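Local atomic coordinates of gamma-glutamyltranspeptidase (Ggt) (Helicobacter pylori 26695, PDB entry 5BPK), a protein that probably cleaves gamma-glutamyl bonds such as that of glutathione and passes the gamma-glutamyl group to water or another acceptor, as an N-terminal nucleophile hydrolase. Residues 173-176 with 177-180; 348-351 with 352-356. All blocks are in the same frame, centred on the assembly; numbering follows the deposited sequence.

Interaction 1. Residues 173-176 with 177-180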
ATOM      1  N   SER A 173      -2.718  22.272   0.103  1.00 21.28           N
ATOM      2  CA  SER A 173      -1.368  22.433  -0.427  1.00 23.13           C
ATOM      3  C   SER A 173      -1.424  22.576  -1.946  1.00 21.84           C
ATOM      4  O   SER A 173      -2.469  22.338  -2.560  1.00 21.97           O
ATOM      5  CB  SER A 173      -0.488  21.238  -0.043  1.00 23.07           C
ATOM      6  OG  SER A 173      -0.908  20.049  -0.698  1.00 22.13           O
ATOM      7  N   GLN A 174      -0.304  22.980  -2.546  1.00 24.88           N
ATOM      8  CA  GLN A 174      -0.190  23.027  -4.003  1.00 24.98           C
ATOM      9  C   GLN A 174      -0.518  21.669  -4.616  1.00 23.58           C
ATOM     10  O   GLN A 174      -1.287  21.586  -5.576  1.00 25.13           O
ATOM     11  CB  GLN A 174       1.218  23.452  -4.454  1.00 25.58           C
ATOM     12  CG  GLN A 174       1.356  23.540  -5.978  1.00 28.22           C
ATOM     13  CD  GLN A 174       2.779  23.796  -6.441  1.00 35.12           C
ATOM     14  OE1 GLN A 174       3.576  24.414  -5.737  1.00 37.17           O
ATOM     15  NE2 GLN A 174       3.099  23.330  -7.647  1.00 37.64           N
ATOM     16  N   ARG A 175       0.071  20.610  -4.065  1.00 24.00           N
ATOM     17  CA  ARG A 175      -0.116  19.267  -4.610  1.00 22.81           C
ATOM     18  C   ARG A 175      -1.571  18.825  -4.470  1.00 19.69           C
ATOM     19  O   ARG A 175      -2.117  18.224  -5.387  1.00 20.19           O
ATOM     20  CB  ARG A 175       0.830  18.251  -3.952  1.00 23.96           C
ATOM     21  CG  ARG A 175       0.709  16.817  -4.490  1.00 28.00           C
ATOM     22  CD  ARG A 175       0.878  16.739  -6.005  1.00 32.99           C
ATOM     23  NE  ARG A 175       0.705  15.376  -6.507  1.00 35.65           N
ATOM     24  CZ  ARG A 175       0.306  15.056  -7.739  1.00 36.70           C
ATOM     25  NH1 ARG A 175       0.027  15.997  -8.642  1.00 36.58           N
ATOM     26  NH2 ARG A 175       0.178  13.774  -8.072  1.00 38.68           N
ATOM     27  N   GLN A 176      -2.197  19.149  -3.338  1.00 18.84           N
ATOM     28  CA  GLN A 176      -3.609  18.811  -3.133  1.00 18.52           C
ATOM     29  C   GLN A 176      -4.527  19.572  -4.091  1.00 18.08           C
ATOM     30  O   GLN A 176      -5.475  19.000  -4.605  1.00 16.40           O
ATOM     31  CB  GLN A 176      -4.022  19.068  -1.690  1.00 17.85           C
ATOM     32  CG  GLN A 176      -3.424  18.063  -0.711  1.00 19.79           C
ATOM     33  CD  GLN A 176      -3.663  18.415   0.748  1.00 21.69           C
ATOM     34  OE1 GLN A 176      -3.850  19.579   1.103  1.00 22.33           O
ATOM     35  NE2 GLN A 176      -3.648  17.398   1.607  1.00 24.15           N
ATOM     36  N   ALA A 177      -4.239  20.852  -4.333  1.00 18.56           N
ATOM     37  CA  ALA A 177      -4.969  21.603  -5.358  1.00 18.44           C
ATOM     38  C   ALA A 177      -4.885  20.856  -6.693  1.00 18.18           C
ATOM     39  O   ALA A 177      -5.885  20.745  -7.397  1.00 19.52           O
ATOM     40  CB  ALA A 177      -4.421  23.020  -5.515  1.00 18.03           C
ATOM     41  N   GLU A 178      -3.695  20.344  -7.023  1.00 20.83           N
ATOM     42  CA  GLU A 178      -3.473  19.641  -8.291  1.00 21.57           C
ATOM     43  C   GLU A 178      -4.264  18.327  -8.370  1.00 19.58           C
ATOM     44  O   GLU A 178      -4.954  18.073  -9.355  1.00 19.74           O
ATOM     45  CB  GLU A 178      -1.974  19.373  -8.517  1.00 23.38           C
ATOM     46  CG  GLU A 178      -1.167  20.637  -8.840  1.00 27.93           C
ATOM     47  CD  GLU A 178       0.340  20.433  -8.805  1.00 33.78           C
ATOM     48  OE1 GLU A 178       0.803  19.282  -8.623  1.00 30.83           O
ATOM     49  OE2 GLU A 178       1.067  21.441  -8.953  1.00 38.09           O
ATOM     50  N   THR A 179      -4.180  17.508  -7.326  1.00 19.59           N
ATOM     51  CA  THR A 179      -4.860  16.210  -7.346  1.00 17.05           C
ATOM     52  C   THR A 179      -6.383  16.403  -7.293  1.00 16.50           C
ATOM     53  O   THR A 179      -7.131  15.678  -7.958  1.00 17.31           O
ATOM     54  CB  THR A 179      -4.367  15.266  -6.218  1.00 16.48           C
ATOM     55  OG1 THR A 179      -4.646  15.841  -4.938  1.00 15.16           O
ATOM     56  CG2 THR A 179      -2.868  14.983  -6.354  1.00 19.37           C
ATOM     57  N   LEU A 180      -6.842  17.393  -6.528  1.00 16.60           N
ATOM     58  CA  LEU A 180      -8.261  17.732  -6.524  1.00 17.30           C
ATOM     59  C   LEU A 180      -8.732  18.084  -7.943  1.00 18.61           C
ATOM     60  O   LEU A 180      -9.764  17.586  -8.396  1.00 17.15           O
ATOM     61  CB  LEU A 180      -8.553  18.876  -5.555  1.00 16.31           C
ATOM     62  CG  LEU A 180      -8.557  18.516  -4.074  1.00 15.97           C
ATOM     63  CD1 LEU A 180      -8.692  19.787  -3.254  1.00 17.26           C
ATOM     64  CD2 LEU A 180      -9.684  17.555  -3.759  1.00 16.43           C
TER

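Interaction 2. Residues 348-351 with 352-356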
ATOM      1  N   TYR A 348      13.273 -23.017  -5.844  1.00 14.35           N
ATOM      2  CA  TYR A 348      12.555 -22.450  -6.983  1.00 12.54           C
ATOM      3  C   TYR A 348      13.261 -21.193  -7.499  1.00 13.09           C
ATOM      4  O   TYR A 348      13.406 -20.990  -8.708  1.00 15.46           O
ATOM      5  CB  TYR A 348      11.098 -22.136  -6.576  1.00 13.45           C
ATOM      6  CG  TYR A 348      10.257 -21.491  -7.668  1.00 13.46           C
ATOM      7  CD1 TYR A 348      10.202 -22.035  -8.949  1.00 15.50           C
ATOM      8  CD2 TYR A 348       9.508 -20.348  -7.415  1.00 12.02           C
ATOM      9  CE1 TYR A 348       9.442 -21.452  -9.938  1.00 16.94           C
ATOM     10  CE2 TYR A 348       8.731 -19.756  -8.404  1.00 12.71           C
ATOM     11  CZ  TYR A 348       8.701 -20.307  -9.659  1.00 13.96           C
ATOM     12  OH  TYR A 348       7.956 -19.731 -10.651  1.00 15.94           O
ATOM     13  N   ALA A 349      13.670 -20.336  -6.571  1.00 14.28           N
ATOM     14  CA  ALA A 349      14.394 -19.116  -6.919  1.00 12.59           C
ATOM     15  C   ALA A 349      15.702 -19.439  -7.641  1.00 15.05           C
ATOM     16  O   ALA A 349      16.090 -18.740  -8.577  1.00 16.29           O
ATOM     17  CB  ALA A 349      14.672 -18.282  -5.674  1.00 14.64           C
ATOM     18  N   LYS A 350      16.383 -20.490  -7.185  1.00 16.45           N
ATOM     19  CA  LYS A 350      17.629 -20.932  -7.817  1.00 17.99           C
ATOM     20  C   LYS A 350      17.364 -21.381  -9.265  1.00 16.75           C
ATOM     21  O   LYS A 350      18.136 -21.042 -10.174  1.00 17.00           O
ATOM     22  CB  LYS A 350      18.309 -22.029  -6.974  1.00 18.32           C
ATOM     23  CG  LYS A 350      19.544 -22.709  -7.608  1.00 20.16           C
ATOM     24  CD  LYS A 350      20.633 -21.732  -8.053  1.00 23.58           C
ATOM     25  CE  LYS A 350      21.913 -22.492  -8.444  1.00 28.70           C
ATOM     26  NZ  LYS A 350      22.848 -21.686  -9.268  1.00 30.47           N
ATOM     27  N   LYS A 351      16.281 -22.132  -9.479  1.00 16.79           N
ATOM     28  CA  LYS A 351      15.871 -22.544 -10.827  1.00 18.57           C
ATOM     29  C   LYS A 351      15.609 -21.342 -11.739  1.00 17.34           C
ATOM     30  O   LYS A 351      16.012 -21.328 -12.900  1.00 18.70           O
ATOM     31  CB  LYS A 351      14.628 -23.440 -10.771  1.00 19.13           C
ATOM     32  CG  LYS A 351      14.938 -24.849 -10.311  1.00 23.68           C
ATOM     33  CD  LYS A 351      13.710 -25.748 -10.245  1.00 29.45           C
ATOM     34  CE  LYS A 351      14.038 -27.044  -9.501  1.00 33.78           C
ATOM     35  NZ  LYS A 351      12.931 -28.037  -9.519  1.00 36.02           N
ATOM     36  N   ILE A 352      14.947 -20.329 -11.203  1.00 16.41           N
ATOM     37  CA  ILE A 352      14.741 -19.091 -11.937  1.00 14.59           C
ATOM     38  C   ILE A 352      16.085 -18.432 -12.267  1.00 15.47           C
ATOM     39  O   ILE A 352      16.372 -18.113 -13.431  1.00 16.99           O
ATOM     40  CB  ILE A 352      13.862 -18.079 -11.148  1.00 13.91           C
ATOM     41  CG1 ILE A 352      12.452 -18.636 -10.913  1.00 14.48           C
ATOM     42  CG2 ILE A 352      13.789 -16.748 -11.915  1.00 14.70           C
ATOM     43  CD1 ILE A 352      11.583 -17.781  -9.962  1.00 12.53           C
ATOM     44  N   PHE A 353      16.922 -18.269 -11.246  1.00 13.86           N
ATOM     45  CA  PHE A 353      18.238 -17.657 -11.432  1.00 14.12           C
ATOM     46  C   PHE A 353      19.041 -18.344 -12.552  1.00 16.53           C
ATOM     47  O   PHE A 353      19.641 -17.677 -13.393  1.00 16.36           O
ATOM     48  CB  PHE A 353      19.028 -17.663 -10.126  1.00 13.57           C
ATOM     49  CG  PHE A 353      20.374 -17.029 -10.247  1.00 15.29           C
ATOM     50  CD1 PHE A 353      20.502 -15.648 -10.262  1.00 15.70           C
ATOM     51  CD2 PHE A 353      21.515 -17.813 -10.379  1.00 17.78           C
ATOM     52  CE1 PHE A 353      21.733 -15.056 -10.395  1.00 19.31           C
ATOM     53  CE2 PHE A 353      22.759 -17.229 -10.500  1.00 16.80           C
ATOM     54  CZ  PHE A 353      22.873 -15.849 -10.509  1.00 20.35           C
ATOM     55  N   ASP A 354      19.011 -19.671 -12.577  1.00 16.21           N
ATOM     56  CA  ASP A 354      19.829 -20.438 -13.526  1.00 18.97           C
ATOM     57  C   ASP A 354      19.381 -20.253 -14.985  1.00 19.64           C
ATOM     58  O   ASP A 354      20.154 -20.555 -15.909  1.00 20.80           O
ATOM     59  CB  ASP A 354      19.848 -21.928 -13.146  1.00 21.59           C
ATOM     60  CG  ASP A 354      20.684 -22.220 -11.887  1.00 23.18           C
ATOM     61  OD1 ASP A 354      21.506 -21.372 -11.474  1.00 22.04           O
ATOM     62  OD2 ASP A 354      20.529 -23.324 -11.312  1.00 27.54           O
ATOM     63  N   THR A 355      18.155 -19.760 -15.200  1.00 19.83           N
ATOM     64  CA  THR A 355      17.670 -19.445 -16.556  1.00 19.85           C
ATOM     65  C   THR A 355      18.127 -18.069 -17.070  1.00 20.81           C
ATOM     66  O   THR A 355      17.963 -17.750 -18.255  1.00 22.63           O
ATOM     67  CB  THR A 355      16.115 -19.522 -16.665  1.00 21.84           C
ATOM     68  OG1 THR A 355      15.509 -18.437 -15.939  1.00 23.13           O
ATOM     69  CG2 THR A 355      15.594 -20.858 -16.140  1.00 23.05           C
ATOM     70  N   ILE A 356      18.681 -17.246 -16.184  1.00 20.92           N
ATOM     71  CA  ILE A 356      19.073 -15.898 -16.554  1.00 20.21           C
ATOM     72  C   ILE A 356      20.411 -15.954 -17.290  1.00 22.37           C
ATOM     73  O   ILE A 356      21.406 -16.437 -16.749  1.00 23.15           O
ATOM     74  CB  ILE A 356      19.148 -14.960 -15.336  1.00 19.24           C
ATOM     75  CG1 ILE A 356      17.813 -14.974 -14.585  1.00 16.20           C
ATOM     76  CG2 ILE A 356      19.510 -13.547 -15.774  1.00 20.37           C
ATOM     77  CD1 ILE A 356      17.827 -14.236 -13.284  1.00 15.02           C
TER

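Interaction 1. Residues 173-176 with 177-180
Arg175 and Glu178 meet because their chains set out differently: CG of Arg175 stands opposite the backbone N (chi1 -179°) and the chain then folds at chi2 (55°), while Glu178 sends CG away from its own carbonyl carbon and runs on extended. The carboxylate ends between two donors. Gln174 NE2 gives a hydrogen bond to Glu178 OE2 at 3.1 Å, nearly straight and close to the amide's own plane, but it meets the carboxylate oxygen on the syn side and somewhat out of the carboxylate plane. The other oxygen, Glu178 OE1, lies at the guanidinium edge, 3.4 Å from Arg175 NH1, a salt bridge whose hydrogen bond is long and weak. Over one guanidinium face sits the methyl of Thr179, with CG2 3.5 Å from Arg175 CZ; Phe188 of the neighbouring Ggt chain also packs on Arg175.

These contacts lie along the first two turns of helix 174-187, where Ser173 is the N-cap. Ser173 OG accepts from Gln176 N at 3.1 Å, and Gln176 OE1 accepts from Ser173 N at 3.1 Å, the reciprocal pair that defines a capping box. From there the i to i+4 ladder starts with Ala177 N to Ser173 O, 2.9 Å. The hydroxyl of Thr179 is hydrogen-bonded to Tyr24 OH of the neighbouring Ggt chain, which places the start of the helix at a chain interface.

Interaction 2. Residues 348-351 with 352-356
Over one face of the Tyr348 ring lies the end of Ile352: CD1 stands 4.0 Å from the centroid of the Tyr348 ring and only 19° off its normal, a CH-pi contact. The methyl is offset toward the CE2 and CZ side, with Ile352 CD1 3.8 Å from Tyr348 CE2. At the rim of the ring Tyr348 OH is hydrogen-bonded to Asp325, on helix 309-329, so the polar end of this buried side chain is satisfied. Around the other aromatic ring, Lys350 NZ lies near the plane of Phe353 at its edge, 4.2 Å from Phe353 CD2; approach at the edge is not the over-the-face geometry of a cation-pi pair.

These are neighbours one turn apart on helix 346-354, whose buried side, carrying Tyr348, Ala349 and Ile352, rests on helix 285-296, with Tyr348 and Ile352 also touching Gln321 of helix 309-329. The solvent side carries an i to i+4 salt bridge, Lys350 NZ to Asp354 OD1 at 2.6 Å, made on the syn lone pair of the carboxylate. The lysine reaches it by bending at chi2 (54°), which turns its otherwise extended chain along the helix toward Asp354.

Near the C-terminal end of the helix, Thr355 folds back on the preceding turn. Its OG1 donates to Ile352 O at 2.7 Å, in the carbonyl plane on a lone pair, and its backbone N reaches the same Ile352 O at 3.0 Å. That carbonyl is thus gripped twice, while Thr355 CG2 comes 3.3 Å from Lys351 O.

Both interactions are one-turn contacts within single helices, but they belong to separate elements, helix 174-187 and helix 346-354, with centres about 45 Å apart and no atoms touching. Interaction 1 lies at the surface, with no buried residue among those that touch, and deals with the start of its helix; its chemistry is mainly polar, with a methyl over the guanidinium and some packing from the other Ggt chain. Interaction 2 is partly buried and reaches the far end of its helix; it divides into an aromatic-aliphatic side against helices of the same chain and a charged side toward solvent, without any contact to another protein chain.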